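Local coordinates for protein exotoxin type A precursor (allele 1) (Streptococcus pyogenes phage T12, PDB 1FNU) that probably acts as a secreted superantigen toxin, the scarlet fever toxin of the staphylococcal and streptococcal toxin family, at residues Q1-L9 and K179-F187. Sequence-based numbering, arbitrary orientation.
Sequences QQDPDPSQL and KESFWFDFF
Gln1 and Phe182 bring their backbones together, CA to CA 4.1 Å, where the N-terminal segment 1-9 starts beside strand 182-185, an outermost strand of the five-stranded mixed sheet in the beta-grasp domain, and runs on in roughly the same direction; by Leu9 and Asp185 the CA atoms are 6.6 Å apart. The N-terminal amine donates to Ser181 O at 3.0 Å, in the carbonyl plane, while the carboxylate of Glu180 lies near it but beyond salt-bridge range.

Trp183 is the centre of the contact, its indole held between Gln1 and Pro4. The Gln1 chain bends at CG (chi2 -90°) and lays its amide over one face, the two planes 22° apart, with CG forming a CH-pi contact to the five-membered ring. NE2 also donates to Trp183 O, at an implausibly short modelled distance. The pyrrolidine of Pro4 covers the opposite face, but its spacing there is too tight and the detail doubtful; Pro4 and Leu9 also touch Tyr171 of the neighbouring strand 169-176. At the indole edge, Trp183 NE1 donates to Gln2 O at 2.7 Å with a nearly straight N-H...O angle of 164°. The acceptor lies in the ring plane, so this bond helps fix the indole's rotation, though the N-H arrives from above the Gln2 carbonyl plane. Asp3 turns its carboxylate to Lys173 in a salt bridge.

Farther along, Leu9 CA lies 3.7 Å from Asp185 OD2. Asp185 OD1 closes an Asx turn with Phe187 N, and OD2 accepts from His10 N and from a water that also donates to Gln8 O at 2.8 Å.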
loop_
_atom_site.group_PDB
_atom_site.type_symbol
_atom_site.label_atom_id
_atom_site.label_comp_id
_atom_site.label_asym_id
_atom_site.label_seq_id
_atom_site.Cartn_x
_atom_site.Cartn_y
_atom_site.Cartn_z
ATOM N N GLN A 1 12.949 31.313 4.378
ATOM C CA GLN A 1 11.915 31.310 5.444
ATOM C C GLN A 1 11.748 32.599 6.285
ATOM O O GLN A 1 12.476 32.817 7.272
ATOM C CB GLN A 1 12.186 30.115 6.387
ATOM C CG GLN A 1 11.826 28.732 5.897
ATOM C CD GLN A 1 10.418 28.374 6.276
ATOM O OE1 GLN A 1 9.456 28.884 5.712
ATOM N NE2 GLN A 1 10.283 27.499 7.267
ATOM N N GLN A 2 10.782 33.439 5.891
ATOM C CA GLN A 2 10.476 34.656 6.652
ATOM C C GLN A 2 10.219 34.051 8.003
ATOM O O GLN A 2 9.527 33.055 8.069
ATOM C CB GLN A 2 9.160 35.327 6.205
ATOM C CG GLN A 2 8.110 35.452 7.412
ATOM C CD GLN A 2 6.797 36.277 7.147
ATOM O OE1 GLN A 2 6.851 37.476 6.766
ATOM N NE2 GLN A 2 5.629 35.643 7.388
ATOM N N ASP A 3 10.744 34.635 9.070
ATOM C CA ASP A 3 10.475 34.082 10.380
ATOM C C ASP A 3 8.979 33.873 10.594
ATOM O O ASP A 3 8.128 34.662 10.170
ATOM C CB ASP A 3 11.122 34.932 11.480
ATOM C CG ASP A 3 12.643 34.690 11.571
ATOM O OD1 ASP A 3 13.207 34.146 10.592
ATOM O OD2 ASP A 3 13.271 35.039 12.598
ATOM N N PRO A 4 8.639 32.754 11.227
ATOM C CA PRO A 4 7.252 32.414 11.490
ATOM C C PRO A 4 6.420 33.445 12.239
ATOM O O PRO A 4 6.876 34.163 13.149
ATOM C CB PRO A 4 7.375 31.073 12.238
ATOM C CG PRO A 4 8.678 31.215 12.941
ATOM C CD PRO A 4 9.533 31.729 11.804
ATOM N N ASP A 5 5.187 33.532 11.787
ATOM C CA ASP A 5 4.207 34.376 12.431
ATOM C C ASP A 5 3.677 33.445 13.553
ATOM O O ASP A 5 3.637 32.232 13.344
ATOM C CB ASP A 5 3.097 34.666 11.416
ATOM C CG ASP A 5 1.964 35.466 12.003
ATOM O OD1 ASP A 5 1.557 35.181 13.165
ATOM O OD2 ASP A 5 1.448 36.373 11.306
ATOM N N PRO A 6 3.393 33.955 14.776
ATOM C CA PRO A 6 2.860 33.122 15.879
ATOM C C PRO A 6 1.665 32.190 15.482
ATOM O O PRO A 6 1.525 31.076 16.003
ATOM C CB PRO A 6 2.476 34.183 16.938
ATOM C CG PRO A 6 3.655 35.153 16.803
ATOM C CD PRO A 6 3.665 35.325 15.274
ATOM N N SER A 7 0.833 32.664 14.552
ATOM C CA SER A 7 -0.337 31.940 14.016
ATOM C C SER A 7 0.058 30.898 12.980
ATOM O O SER A 7 -0.742 30.042 12.636
ATOM C CB SER A 7 -1.276 32.937 13.341
ATOM O OG SER A 7 -0.535 33.628 12.340
ATOM N N GLN A 8 1.279 31.026 12.458
ATOM C CA GLN A 8 1.864 30.118 11.472
ATOM C C GLN A 8 2.427 28.857 12.111
ATOM O O GLN A 8 2.661 27.902 11.416
ATOM C CB GLN A 8 2.999 30.808 10.684
ATOM C CG GLN A 8 2.515 31.945 9.750
ATOM C CD GLN A 8 3.613 32.687 8.939
ATOM O OE1 GLN A 8 3.285 33.556 8.114
ATOM N NE2 GLN A 8 4.887 32.370 9.178
ATOM N N LEU A 9 2.685 28.869 13.416
ATOM C CA LEU A 9 3.198 27.709 14.111
ATOM C C LEU A 9 2.119 26.685 14.453
ATOM O O LEU A 9 1.008 27.015 14.811
ATOM C CB LEU A 9 3.945 28.150 15.380
ATOM C CG LEU A 9 5.136 29.088 14.996
ATOM C CD1 LEU A 9 5.691 29.852 16.193
ATOM C CD2 LEU A 9 6.222 28.257 14.280
ATOM N N LYS A 179 23.162 33.980 2.229
ATOM C CA LYS A 179 21.736 34.085 1.984
ATOM C C LYS A 179 20.699 33.692 3.010
ATOM O O LYS A 179 20.977 33.448 4.174
ATOM C CB LYS A 179 21.336 33.561 0.586
ATOM C CG LYS A 179 21.410 34.771 -0.484
ATOM C CD LYS A 179 20.134 34.975 -1.359
ATOM C CE LYS A 179 18.851 35.172 -0.532
ATOM N NZ LYS A 179 17.804 35.629 -1.538
ATOM N N GLU A 180 19.479 33.788 2.537
ATOM C CA GLU A 180 18.296 33.622 3.313
ATOM C C GLU A 180 18.298 32.609 4.534
ATOM O O GLU A 180 18.766 31.454 4.442
ATOM C CB GLU A 180 17.208 33.388 2.260
ATOM C CG GLU A 180 15.782 33.239 2.695
ATOM C CD GLU A 180 14.835 33.743 1.592
ATOM O OE1 GLU A 180 15.123 33.368 0.428
ATOM O OE2 GLU A 180 13.831 34.513 1.866
ATOM N N SER A 181 17.835 33.100 5.688
ATOM C CA SER A 181 17.713 32.261 6.896
ATOM C C SER A 181 16.459 31.360 6.592
ATOM O O SER A 181 15.703 31.649 5.642
ATOM C CB SER A 181 17.433 33.165 8.119
ATOM O OG SER A 181 16.135 33.800 7.976
ATOM N N PHE A 182 16.270 30.256 7.332
ATOM C CA PHE A 182 15.068 29.415 7.142
ATOM C C PHE A 182 14.677 28.669 8.429
ATOM O O PHE A 182 15.439 28.624 9.419
ATOM C CB PHE A 182 15.205 28.441 5.908
ATOM C CG PHE A 182 16.403 27.546 5.954
ATOM C CD1 PHE A 182 16.379 26.343 6.620
ATOM C CD2 PHE A 182 17.605 27.978 5.427
ATOM C CE1 PHE A 182 17.535 25.581 6.777
ATOM C CE2 PHE A 182 18.801 27.233 5.571
ATOM C CZ PHE A 182 18.769 26.030 6.251
ATOM N N TRP A 183 13.494 28.071 8.457
ATOM C CA TRP A 183 13.195 27.448 9.707
ATOM C C TRP A 183 12.310 26.256 9.489
ATOM O O TRP A 183 11.764 26.113 8.393
ATOM C CB TRP A 183 12.557 28.462 10.684
ATOM C CG TRP A 183 11.387 29.129 10.137
ATOM C CD1 TRP A 183 11.333 30.329 9.485
ATOM C CD2 TRP A 183 10.045 28.628 10.172
ATOM N NE1 TRP A 183 10.027 30.613 9.116
ATOM C CE2 TRP A 183 9.221 29.579 9.526
ATOM C CE3 TRP A 183 9.453 27.459 10.693
ATOM C CZ2 TRP A 183 7.824 29.399 9.381
ATOM C CZ3 TRP A 183 8.048 27.282 10.546
ATOM C CH2 TRP A 183 7.260 28.247 9.898
ATOM N N PHE A 184 12.264 25.371 10.492
ATOM C CA PHE A 184 11.436 24.159 10.434
ATOM C C PHE A 184 10.525 24.161 11.682
ATOM O O PHE A 184 10.999 24.440 12.794
ATOM C CB PHE A 184 12.286 22.871 10.520
ATOM C CG PHE A 184 13.340 22.723 9.455
ATOM C CD1 PHE A 184 13.118 23.113 8.177
ATOM C CD2 PHE A 184 14.557 22.132 9.770
ATOM C CE1 PHE A 184 14.113 22.928 7.208
ATOM C CE2 PHE A 184 15.549 21.947 8.761
ATOM C CZ PHE A 184 15.294 22.351 7.523
ATOM N N ASP A 185 9.234 23.849 11.486
ATOM C CA ASP A 185 8.256 23.708 12.579
ATOM C C ASP A 185 8.496 22.370 13.328
ATOM O O ASP A 185 8.495 21.304 12.695
ATOM C CB ASP A 185 6.852 23.695 12.002
ATOM C CG ASP A 185 5.840 24.015 13.025
ATOM O OD1 ASP A 185 6.076 23.568 14.185
ATOM O OD2 ASP A 185 4.842 24.688 12.692
ATOM N N PHE A 186 8.743 22.408 14.634
ATOM C CA PHE A 186 8.941 21.179 15.383
ATOM C C PHE A 186 7.683 20.313 15.410
ATOM O O PHE A 186 7.759 19.147 15.734
ATOM C CB PHE A 186 9.380 21.419 16.831
ATOM C CG PHE A 186 10.840 21.855 17.003
ATOM C CD1 PHE A 186 11.763 21.726 15.978
ATOM C CD2 PHE A 186 11.300 22.270 18.249
ATOM C CE1 PHE A 186 13.122 21.981 16.158
ATOM C CE2 PHE A 186 12.696 22.538 18.467
ATOM C CZ PHE A 186 13.609 22.388 17.396
ATOM N N PHE A 187 6.541 20.893 15.069
ATOM C CA PHE A 187 5.289 20.169 15.134
ATOM C C PHE A 187 4.539 20.063 13.814
ATOM O O PHE A 187 4.488 21.003 13.031
ATOM C CB PHE A 187 4.377 20.817 16.215
ATOM C CG PHE A 187 4.968 20.788 17.581
ATOM C CD1 PHE A 187 5.156 19.585 18.249
ATOM C CD2 PHE A 187 5.402 21.934 18.184
ATOM C CE1 PHE A 187 5.800 19.510 19.530
ATOM C CE2 PHE A 187 6.059 21.886 19.485
ATOM C CZ PHE A 187 6.254 20.676 20.138
HETATM O O HOH W 1 4.159 25.827 10.353
#